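Local coordinates for protein 2-aminomuconate 6-semialdehyde dehydrogenase (Burkholderia cenocepacia, PDB 4U3W) that probably oxidises 2-aminomuconate 6-semialdehyde to 2-aminomuconate, using NAD+ as cofactor, at residues A[308-313]-A[411-416]; A[359-364]-A[393-398]. All coordinates share one frame; numbering follows the deposited sequence.

Both contacts involve the same seven-stranded mixed sheet, in what is the catalytic domain of the aldehyde dehydrogenase fold, with centres about 10 Å apart. Interaction 1 pairs strands 309-315 and 413-419; interaction 2 sets helix 351-366 against strand 393-396, the next strand of the sheet beyond 413-419. Along the chain the order is 308-313, 359-364, 393-398, 411-416, so the helix contact is made within the excursion that separates the two paired strands. The strands of the two contacts are joined directly: Pro-412 O lies 2.8 Å from Thr-393 N, and Ile-416 N 2.9 Å from Trp-395 O, both probable hydrogen bonds. Sheet pairing and helix packing thus form one continuous core.

Interaction 1: A[308-313]-A[411-416]; sequences CSERVY and GPVCHI
Glu-310 to Val-312 run parallel to Cys-414 to Ile-416, the axes of strands 309-313 and 413-416 being 4.5 Å apart at closest and 19° from parallel, with His-415 bonded to both sides of Arg-311. His-415 N gives a nearly straight bond to Glu-310 O (3.0 Å), although it sits above the carbonyl plane, and Val-312 N returns one to His-415 O (2.7 Å). On one face, Val-312 and Ile-416 lie side by side, Val-312 CB being 4.1 Å from Ile-416 CG1. Val-312 CG2, anti to its own carbonyl carbon, reaches back to Cys-414 CB; helices 287-299 and 319-331 cover this apolar strip. On the face of Arg-311 and His-415, a water in the plane of the His-415 ring joins ND1 (2.9 Å) to Val-312 O, while His-415 NE2 is hydrogen-bonded to Leu-398 N. Glu-310 stretches its extended chain alongside Val-413 O, CG at 3.7 Å, and its carboxylate takes the backbone N-H groups of Ile-409 and Phe-410 and a salt bridge from Lys-276. That buried carboxylate therefore ties the strand to the EIFGP loop, whose glutamate binds the cofactor ribose in related aldehyde dehydrogenases, and Lys-276 probably keeps it ionised.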
ATOM      1  N   CYS A 308      11.587  29.221   4.659  1.00 29.79           N
ATOM      2  CA  CYS A 308      12.671  29.844   5.456  1.00 29.53           C
ATOM      3  C   CYS A 308      12.307  30.011   6.911  1.00 30.50           C
ATOM      4  O   CYS A 308      11.136  30.121   7.264  1.00 28.78           O
ATOM      5  CB  CYS A 308      13.095  31.223   4.880  1.00 31.03           C
ATOM      6  SG  CYS A 308      14.163  30.992   3.445  1.00 32.96           S
ATOM      7  N   SER A 309      13.338  29.977   7.764  1.00 28.68           N
ATOM      8  CA  SER A 309      13.162  30.135   9.182  1.00 29.26           C
ATOM      9  C   SER A 309      13.274  31.616   9.544  1.00 34.40           C
ATOM     10  O   SER A 309      14.378  32.151   9.596  1.00 36.44           O
ATOM     11  CB  SER A 309      14.229  29.318   9.962  1.00 28.12           C
ATOM     12  OG  SER A 309      15.537  29.782   9.624  1.00 29.21           O
ATOM     13  N   GLU A 310      12.146  32.270   9.842  1.00 33.12           N
ATOM     14  CA  GLU A 310      12.194  33.653  10.283  1.00 31.97           C
ATOM     15  C   GLU A 310      12.134  33.760  11.806  1.00 33.30           C
ATOM     16  O   GLU A 310      12.398  34.836  12.327  1.00 33.02           O
ATOM     17  CB  GLU A 310      11.048  34.480   9.616  1.00 30.17           C
ATOM     18  CG  GLU A 310      11.325  34.619   8.117  1.00 30.31           C
ATOM     19  CD  GLU A 310      10.355  35.605   7.374  1.00 31.86           C
ATOM     20  OE1 GLU A 310       9.372  36.087   7.987  1.00 34.25           O
ATOM     21  OE2 GLU A 310      10.614  35.892   6.191  1.00 32.05           O
ATOM     22  N   ARG A 311      11.818  32.649  12.511  1.00 31.51           N
ATOM     23  CA  ARG A 311      11.908  32.575  13.984  1.00 32.74           C
ATOM     24  C   ARG A 311      12.960  31.523  14.286  1.00 31.21           C
ATOM     25  O   ARG A 311      13.006  30.468  13.627  1.00 30.46           O
ATOM     26  CB  ARG A 311      10.587  32.158  14.677  1.00 32.58           C
ATOM     27  CG  ARG A 311       9.365  33.061  14.380  1.00 35.43           C
ATOM     28  CD  ARG A 311       8.123  32.555  15.108  1.00 36.61           C
ATOM     29  NE  ARG A 311       7.486  31.397  14.417  1.00 37.09           N
ATOM     30  CZ  ARG A 311       6.841  30.421  15.060  1.00 35.92           C
ATOM     31  NH1 ARG A 311       6.794  30.419  16.389  1.00 36.21           N
ATOM     32  NH2 ARG A 311       6.259  29.431  14.382  1.00 37.21           N
ATOM     33  N   VAL A 312      13.830  31.826  15.237  1.00 31.53           N
ATOM     34  CA  VAL A 312      14.802  30.838  15.741  1.00 32.98           C
ATOM     35  C   VAL A 312      14.702  30.798  17.268  1.00 34.84           C
ATOM     36  O   VAL A 312      14.623  31.864  17.901  1.00 35.67           O
ATOM     37  CB  VAL A 312      16.271  31.184  15.325  1.00 30.07           C
ATOM     38  CG1 VAL A 312      17.252  30.056  15.779  1.00 30.77           C
ATOM     39  CG2 VAL A 312      16.350  31.393  13.807  1.00 30.44           C
ATOM     40  N   TYR A 313      14.670  29.585  17.855  1.00 34.41           N
ATOM     41  CA  TYR A 313      14.698  29.443  19.311  1.00 33.34           C
ATOM     42  C   TYR A 313      15.909  28.606  19.724  1.00 32.40           C
ATOM     43  O   TYR A 313      16.066  27.493  19.266  1.00 31.93           O
ATOM     44  CB  TYR A 313      13.426  28.788  19.866  1.00 34.62           C
ATOM     45  CG  TYR A 313      12.123  29.539  19.490  1.00 35.23           C
ATOM     46  CD1 TYR A 313      11.701  30.664  20.188  1.00 32.94           C
ATOM     47  CD2 TYR A 313      11.341  29.090  18.444  1.00 36.38           C
ATOM     48  CE1 TYR A 313      10.489  31.346  19.844  1.00 34.55           C
ATOM     49  CE2 TYR A 313      10.137  29.759  18.073  1.00 34.66           C
ATOM     50  CZ  TYR A 313       9.738  30.883  18.782  1.00 38.00           C
ATOM     51  OH  TYR A 313       8.574  31.452  18.383  1.00 37.78           O
ATOM     52  N   GLY A 411      11.801  37.976   3.508  1.00 34.69           N
ATOM     53  CA  GLY A 411      13.105  38.587   3.283  1.00 34.14           C
ATOM     54  C   GLY A 411      14.195  37.845   4.088  1.00 32.46           C
ATOM     55  O   GLY A 411      13.875  36.848   4.763  1.00 31.84           O
ATOM     56  N   PRO A 412      15.464  38.300   3.984  1.00 30.56           N
ATOM     57  CA  PRO A 412      16.636  37.655   4.601  1.00 31.23           C
ATOM     58  C   PRO A 412      16.791  38.106   6.033  1.00 32.82           C
ATOM     59  O   PRO A 412      17.620  38.951   6.360  1.00 33.65           O
ATOM     60  CB  PRO A 412      17.824  38.139   3.745  1.00 29.06           C
ATOM     61  CG  PRO A 412      17.353  39.578   3.298  1.00 32.95           C
ATOM     62  CD  PRO A 412      15.840  39.418   3.084  1.00 32.30           C
ATOM     63  N   VAL A 413      15.969  37.515   6.889  1.00 32.38           N
ATOM     64  CA  VAL A 413      15.918  37.937   8.273  1.00 33.81           C
ATOM     65  C   VAL A 413      15.489  36.759   9.151  1.00 33.80           C
ATOM     66  O   VAL A 413      14.755  35.856   8.718  1.00 33.69           O
ATOM     67  CB  VAL A 413      14.956  39.147   8.434  1.00 40.20           C
ATOM     68  CG1 VAL A 413      13.488  38.753   8.117  1.00 38.47           C
ATOM     69  CG2 VAL A 413      15.083  39.767   9.801  1.00 40.47           C
ATOM     70  N   CYS A 414      16.015  36.732  10.370  1.00 35.82           N
ATOM     71  CA  CYS A 414      15.517  35.835  11.390  1.00 33.86           C
ATOM     72  C   CYS A 414      15.597  36.580  12.707  1.00 33.89           C
ATOM     73  O   CYS A 414      16.502  37.395  12.903  1.00 32.58           O
ATOM     74  CB  CYS A 414      16.337  34.520  11.460  1.00 31.74           C
ATOM     75  SG  CYS A 414      18.114  34.683  11.744  1.00 34.63           S
ATOM     76  N   HIS A 415      14.648  36.279  13.592  1.00 32.60           N
ATOM     77  CA  HIS A 415      14.709  36.687  14.984  1.00 32.25           C
ATOM     78  C   HIS A 415      15.203  35.457  15.814  1.00 32.24           C
ATOM     79  O   HIS A 415      14.777  34.344  15.580  1.00 32.80           O
ATOM     80  CB  HIS A 415      13.336  37.179  15.487  1.00 33.17           C
ATOM     81  CG  HIS A 415      13.309  37.480  16.958  1.00 35.91           C
ATOM     82  ND1 HIS A 415      13.008  36.523  17.912  1.00 36.60           N
ATOM     83  CD2 HIS A 415      13.558  38.622  17.646  1.00 39.22           C
ATOM     84  CE1 HIS A 415      13.083  37.061  19.120  1.00 37.32           C
ATOM     85  NE2 HIS A 415      13.424  38.329  18.987  1.00 40.28           N
ATOM     86  N   ILE A 416      16.061  35.678  16.801  1.00 34.35           N
ATOM     87  CA  ILE A 416      16.553  34.577  17.679  1.00 34.17           C
ATOM     88  C   ILE A 416      16.118  34.856  19.129  1.00 36.80           C
ATOM     89  O   ILE A 416      16.341  35.968  19.637  1.00 37.67           O
ATOM     90  CB  ILE A 416      18.110  34.445  17.570  1.00 40.19           C
ATOM     91  CG1 ILE A 416      18.489  34.538  16.081  1.00 41.73           C
ATOM     92  CG2 ILE A 416      18.662  33.094  18.222  1.00 30.16           C
ATOM     93  CD1 ILE A 416      19.944  34.410  15.740  1.00 41.73           C
TER
HETATM   94  O   HOH W   1      12.179  33.817  17.538  1.00 39.69           O

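Interaction 2: A[359-364]-A[393-398]; sequences SYFRLA and TIWTGL
Ala-364 plants its methyl group on the indole of Trp-395: CB stands 3.5 Å from the centroid of the six-membered ring and only 15° off the ring normal, a close CH-pi contact over the face. Segment 359-364 of the helix runs in roughly the same direction as strand 393-396, with a closest approach of 11.0 Å between their axes, and the indole reaches across between them. Trp-395 CB already points at the helix; with CG anti to the carbonyl carbon (chi1 -63°), the indole lies with a face under the Ala-364 methyl and CZ2 at Phe-361. Phe-361 meets that indole at its rim, CD1 lying 3.5 Å from Trp-395 CZ2, near the indole plane. Its CG, anti to the carbonyl carbon and beside the backbone N, swings the phenyl toward Thr-393 and Trp-395. The two ring planes are almost perpendicular, at 86°, yet the approach is oblique to the phenyl ring. Farther round that phenyl, Thr-393 comes from the opposite direction: its CG2 lies over one ring face, offset toward the rim, and OG1 is 3.3 Å from Phe-361 CE2. Thr-393 OG1 is hydrogen-bonded to Gly-375 N and Met-391 O. Leu-398 CD2 lies 4.1 Å from Ala-364 O. One water spans the contact, accepting from Trp-395 NE1 (2.9 Å) and donating to Phe-361 O (2.9 Å). Across this contact, segment 359-364 thus meets the strand mainly through apolar and aromatic contacts, while the water satisfies the indole N-H and adds a directional tie to the helix backbone.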
ATOM      1  N   SER A 359      10.102  48.142   5.330  1.00 43.06           N
ATOM      2  CA  SER A 359       9.068  48.591   6.250  1.00 45.28           C
ATOM      3  C   SER A 359       8.921  47.667   7.461  1.00 41.42           C
ATOM      4  O   SER A 359       8.640  48.114   8.585  1.00 38.63           O
ATOM      5  CB  SER A 359       7.729  48.690   5.518  1.00 47.89           C
ATOM      6  OG  SER A 359       6.723  49.033   6.436  1.00 52.05           O
ATOM      7  N   TYR A 360       9.088  46.362   7.258  1.00 42.23           N
ATOM      8  CA  TYR A 360       9.185  45.496   8.425  1.00 40.27           C
ATOM      9  C   TYR A 360      10.454  45.774   9.207  1.00 41.16           C
ATOM     10  O   TYR A 360      10.451  45.659  10.440  1.00 42.13           O
ATOM     11  CB  TYR A 360       9.153  44.011   8.042  1.00 36.86           C
ATOM     12  CG  TYR A 360       7.741  43.506   7.950  1.00 39.21           C
ATOM     13  CD1 TYR A 360       6.986  43.310   9.100  1.00 41.69           C
ATOM     14  CD2 TYR A 360       7.155  43.226   6.724  1.00 39.11           C
ATOM     15  CE1 TYR A 360       5.689  42.870   9.036  1.00 41.11           C
ATOM     16  CE2 TYR A 360       5.851  42.775   6.654  1.00 40.84           C
ATOM     17  CZ  TYR A 360       5.128  42.598   7.814  1.00 41.68           C
ATOM     18  OH  TYR A 360       3.829  42.134   7.767  1.00 42.51           O
ATOM     19  N   PHE A 361      11.541  46.119   8.518  1.00 39.99           N
ATOM     20  CA  PHE A 361      12.795  46.360   9.245  1.00 40.05           C
ATOM     21  C   PHE A 361      12.612  47.537  10.182  1.00 42.55           C
ATOM     22  O   PHE A 361      13.052  47.484  11.339  1.00 41.29           O
ATOM     23  CB  PHE A 361      13.966  46.627   8.300  1.00 39.99           C
ATOM     24  CG  PHE A 361      14.534  45.368   7.668  1.00 40.88           C
ATOM     25  CD1 PHE A 361      13.883  44.156   7.799  1.00 37.18           C
ATOM     26  CD2 PHE A 361      15.712  45.409   6.947  1.00 40.54           C
ATOM     27  CE1 PHE A 361      14.399  43.030   7.212  1.00 35.82           C
ATOM     28  CE2 PHE A 361      16.227  44.298   6.386  1.00 36.30           C
ATOM     29  CZ  PHE A 361      15.571  43.105   6.508  1.00 35.36           C
ATOM     30  N   ARG A 362      11.923  48.582   9.696  1.00 43.16           N
ATOM     31  CA  ARG A 362      11.603  49.720  10.542  1.00 43.84           C
ATOM     32  C   ARG A 362      10.634  49.324  11.660  1.00 44.14           C
ATOM     33  O   ARG A 362      10.784  49.762  12.804  1.00 43.21           O
ATOM     34  CB  ARG A 362      11.017  50.898   9.710  1.00 46.38           C
ATOM     35  CG  ARG A 362      12.021  51.526   8.745  1.00 46.17           C
ATOM     36  CD  ARG A 362      11.529  52.849   8.103  1.00 55.97           C
ATOM     37  NE  ARG A 362      10.325  52.712   7.286  1.00 54.08           N
ATOM     38  CZ  ARG A 362      10.317  52.274   6.025  1.00 53.60           C
ATOM     39  NH1 ARG A 362      11.449  51.895   5.432  1.00 52.22           N
ATOM     40  NH2 ARG A 362       9.167  52.203   5.356  1.00 54.27           N
ATOM     41  N   LEU A 363       9.631  48.500  11.350  1.00 45.51           N
ATOM     42  CA  LEU A 363       8.701  48.057  12.404  1.00 47.31           C
ATOM     43  C   LEU A 363       9.394  47.270  13.537  1.00 47.01           C
ATOM     44  O   LEU A 363       9.069  47.482  14.712  1.00 45.92           O
ATOM     45  CB  LEU A 363       7.578  47.207  11.805  1.00 46.08           C
ATOM     46  CG  LEU A 363       6.590  46.658  12.825  1.00 48.93           C
ATOM     47  CD1 LEU A 363       5.879  47.766  13.584  1.00 52.22           C
ATOM     48  CD2 LEU A 363       5.607  45.682  12.211  1.00 49.97           C
ATOM     49  N   ALA A 364      10.330  46.366  13.196  1.00 45.88           N
ATOM     50  CA  ALA A 364      11.079  45.612  14.219  1.00 42.64           C
ATOM     51  C   ALA A 364      11.766  46.559  15.182  1.00 45.11           C
ATOM     52  O   ALA A 364      11.698  46.374  16.409  1.00 46.25           O
ATOM     53  CB  ALA A 364      12.125  44.662  13.587  1.00 39.27           C
ATOM     54  N   THR A 393      19.805  40.015   7.773  1.00 31.10           N
ATOM     55  CA  THR A 393      19.475  40.708   9.019  1.00 30.10           C
ATOM     56  C   THR A 393      19.159  39.712  10.130  1.00 30.63           C
ATOM     57  O   THR A 393      18.526  38.705   9.882  1.00 32.77           O
ATOM     58  CB  THR A 393      18.284  41.679   8.779  1.00 34.10           C
ATOM     59  OG1 THR A 393      18.673  42.615   7.771  1.00 33.57           O
ATOM     60  CG2 THR A 393      17.870  42.420  10.031  1.00 33.01           C
ATOM     61  N   ILE A 394      19.677  39.970  11.332  1.00 33.83           N
ATOM     62  CA  ILE A 394      19.393  39.168  12.518  1.00 35.40           C
ATOM     63  C   ILE A 394      18.866  40.095  13.624  1.00 38.33           C
ATOM     64  O   ILE A 394      19.466  41.123  13.896  1.00 38.65           O
ATOM     65  CB  ILE A 394      20.680  38.437  13.018  1.00 34.50           C
ATOM     66  CG1 ILE A 394      21.244  37.464  11.966  1.00 32.74           C
ATOM     67  CG2 ILE A 394      20.462  37.727  14.361  1.00 32.80           C
ATOM     68  CD1 ILE A 394      22.705  37.021  12.365  1.00 36.59           C
ATOM     69  N   TRP A 395      17.737  39.733  14.243  1.00 40.20           N
ATOM     70  CA  TRP A 395      17.187  40.460  15.401  1.00 39.43           C
ATOM     71  C   TRP A 395      17.210  39.605  16.676  1.00 41.05           C
ATOM     72  O   TRP A 395      17.171  38.370  16.600  1.00 38.60           O
ATOM     73  CB  TRP A 395      15.751  40.866  15.161  1.00 39.19           C
ATOM     74  CG  TRP A 395      15.547  41.830  14.028  1.00 40.49           C
ATOM     75  CD1 TRP A 395      16.314  42.910  13.718  1.00 40.57           C
ATOM     76  CD2 TRP A 395      14.506  41.768  13.038  1.00 39.78           C
ATOM     77  NE1 TRP A 395      15.810  43.530  12.590  1.00 40.72           N
ATOM     78  CE2 TRP A 395      14.699  42.849  12.163  1.00 39.45           C
ATOM     79  CE3 TRP A 395      13.426  40.909  12.828  1.00 41.88           C
ATOM     80  CZ2 TRP A 395      13.862  43.086  11.082  1.00 40.95           C
ATOM     81  CZ3 TRP A 395      12.602  41.131  11.757  1.00 44.62           C
ATOM     82  CH2 TRP A 395      12.813  42.229  10.903  1.00 44.01           C
ATOM     83  N   THR A 396      17.246  40.273  17.834  1.00 40.96           N
ATOM     84  CA  THR A 396      16.875  39.657  19.104  1.00 40.32           C
ATOM     85  C   THR A 396      15.972  40.585  19.950  1.00 43.71           C
ATOM     86  O   THR A 396      15.724  41.743  19.571  1.00 44.53           O
ATOM     87  CB  THR A 396      18.139  39.273  19.965  1.00 47.03           C
ATOM     88  OG1 THR A 396      18.949  40.431  20.148  1.00 45.88           O
ATOM     89  CG2 THR A 396      18.978  38.210  19.274  1.00 45.33           C
ATOM     90  N   GLY A 397      15.478  40.096  21.090  1.00 43.07           N
ATOM     91  CA  GLY A 397      14.777  40.979  22.030  1.00 46.06           C
ATOM     92  C   GLY A 397      13.283  41.165  21.843  1.00 47.45           C
ATOM     93  O   GLY A 397      12.660  41.882  22.596  1.00 50.99           O
ATOM     94  N   LEU A 398      12.679  40.523  20.857  1.00 45.35           N
ATOM     95  CA  LEU A 398      11.229  40.674  20.651  1.00 46.22           C
ATOM     96  C   LEU A 398      10.422  39.550  21.343  1.00 45.84           C
ATOM     97  O   LEU A 398      10.839  38.394  21.337  1.00 46.34           O
ATOM     98  CB  LEU A 398      10.925  40.705  19.154  1.00 42.63           C
ATOM     99  CG  LEU A 398      11.563  41.863  18.376  1.00 40.28           C
ATOM    100  CD1 LEU A 398      11.339  41.691  16.869  1.00 41.58           C
ATOM    101  CD2 LEU A 398      10.943  43.199  18.854  1.00 40.12           C
TER
HETATM  102  O   HOH W   2      15.608  46.216  11.463  1.00 38.63           O